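Local structure of esterase (Sinorhizobium meliloti 1021, 4TX1) at residues Y19-T24 with L99-M104. The protein is a carbohydrate acetylesterase of the SGNH hydrolase family that hydrolyses acetyl esters and probably aryl esters as well. Sequence-based numbering, arbitrary orientation.
Sequences YGDSLT and LGSNDM
Leu-99 packs against Tyr-19 and Gly-20 of strand 14-20: its CD2 lies 3.5 Å from Gly-20 C, while CD1 approaches Tyr-19 CD2 obliquely at 3.9 Å. This is the tight half, made of carbon-to-carbon contacts and extended by Asp-21, whose CB sits 3.8 Å from Leu-99 CD2. Beyond it the segments stand apart, and waters bridge the Asp-21 carboxylate to backbone N-H groups of loop 99-104. Asp-21, its CG between backbone N and carbonyl carbon (chi1 61°), is the N-cap: OD1 accepts from Leu-23 N at 3.0 Å, met on its anti side, 30° out of plane. OD2 accepts from two waters, 2.6 Å from water 1 and 2.7 Å from water 2; water 1 accepts from Gly-100 N and Asn-102 N, water 2 from Ser-101 N. An alanine in place of Asp-21 is likely to leave both waters without their acceptor and Leu-23 N without its cap. Asn-102 ND2, 3.5 Å from Asp-21 CB in an amide nearly perpendicular to the carboxylate, donates to Arg-63 O and to water 3, which also accepts from Ser-22 N. Such a meeting of GDSL segment and GxND loop is typical of the SGNH hydrolase active site, where Ser-22 is probably the nucleophile and Ser-22 N and Asn-102 ND2 probably contribute to the oxyanion hole.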
# COMPACT_ATOMS: atom_id res chain seq x y z
N TYR A 19 17.79 -12.77 10.49
CA TYR A 19 16.44 -12.15 10.33
C TYR A 19 15.49 -12.71 11.28
O TYR A 19 15.09 -13.90 11.22
CB TYR A 19 15.98 -12.36 8.89
CG TYR A 19 14.81 -11.48 8.41
CD1 TYR A 19 14.99 -10.10 8.25
CD2 TYR A 19 13.56 -12.01 8.14
CE1 TYR A 19 13.99 -9.29 7.74
CE2 TYR A 19 12.50 -11.17 7.72
CZ TYR A 19 12.74 -9.82 7.48
OH TYR A 19 11.77 -8.98 7.00
N GLY A 20 15.05 -11.87 12.23
CA GLY A 20 14.17 -12.36 13.27
C GLY A 20 13.34 -11.28 13.95
O GLY A 20 13.10 -10.21 13.37
N ASP A 21 12.88 -11.60 15.16
CA ASP A 21 11.92 -10.82 15.93
C ASP A 21 12.59 -10.34 17.22
O ASP A 21 13.80 -10.11 17.24
CB ASP A 21 10.62 -11.56 16.09
CG ASP A 21 10.78 -12.90 16.84
OD1 ASP A 21 11.80 -13.02 17.53
OD2 ASP A 21 9.94 -13.80 16.62
N SER A 22 11.80 -10.15 18.26
CA SER A 22 12.32 -9.54 19.51
C SER A 22 13.31 -10.53 20.16
O SER A 22 14.21 -10.05 20.89
CB SER A 22 11.23 -9.23 20.49
OG SER A 22 10.65 -10.44 20.97
N LEU A 23 13.24 -11.80 19.84
CA LEU A 23 14.25 -12.73 20.33
C LEU A 23 15.62 -12.45 19.74
O LEU A 23 16.58 -12.76 20.37
CB LEU A 23 13.87 -14.17 20.04
CG LEU A 23 12.90 -14.79 20.98
CD1 LEU A 23 11.74 -13.96 21.34
CD2 LEU A 23 12.44 -16.14 20.54
N THR A 24 15.69 -11.93 18.52
CA THR A 24 16.90 -11.57 17.86
C THR A 24 17.31 -10.14 18.17
O THR A 24 18.50 -9.88 18.31
CB THR A 24 16.72 -11.79 16.34
OG1 THR A 24 16.43 -13.17 16.13
CG2 THR A 24 17.91 -11.43 15.51
N LEU A 99 11.95 -17.05 13.22
CA LEU A 99 10.64 -16.42 13.29
C LEU A 99 9.60 -17.47 13.53
O LEU A 99 9.82 -18.65 13.25
CB LEU A 99 10.34 -15.64 11.98
CG LEU A 99 11.14 -14.39 11.70
CD1 LEU A 99 10.85 -13.88 10.24
CD2 LEU A 99 10.81 -13.33 12.73
N GLY A 100 8.47 -17.03 14.07
CA GLY A 100 7.27 -17.80 14.32
C GLY A 100 6.59 -17.54 15.64
O GLY A 100 5.41 -17.88 15.79
N SER A 101 7.32 -17.01 16.64
CA SER A 101 6.71 -16.71 17.93
C SER A 101 5.52 -15.77 17.81
O SER A 101 4.48 -16.00 18.40
CB SER A 101 7.76 -16.16 18.89
OG SER A 101 8.79 -17.13 19.19
N ASN A 102 5.62 -14.75 16.92
CA ASN A 102 4.52 -13.81 16.81
C ASN A 102 3.34 -14.36 16.03
O ASN A 102 2.22 -13.94 16.21
CB ASN A 102 5.01 -12.47 16.25
CG ASN A 102 5.92 -11.76 17.22
OD1 ASN A 102 5.48 -11.44 18.32
ND2 ASN A 102 7.17 -11.54 16.88
N ASP A 103 3.65 -15.33 15.20
CA ASP A 103 2.62 -16.06 14.46
C ASP A 103 1.71 -16.87 15.43
O ASP A 103 0.57 -17.22 15.08
CB ASP A 103 3.16 -17.03 13.43
CG ASP A 103 3.79 -16.36 12.23
OD1 ASP A 103 4.74 -15.53 12.48
OD2 ASP A 103 3.53 -16.74 11.03
N MET A 104 2.19 -17.09 16.67
CA MET A 104 1.35 -17.80 17.66
C MET A 104 0.25 -16.97 18.30
O MET A 104 -0.63 -17.50 18.97
CB MET A 104 2.31 -18.36 18.76
CG MET A 104 3.44 -19.22 18.27
SD MET A 104 2.84 -20.77 17.46
CE MET A 104 2.79 -20.38 15.72
O HOH W 1 7.98 -14.30 14.94
O HOH W 2 10.30 -16.49 16.83
O HOH W 3 8.74 -10.38 18.84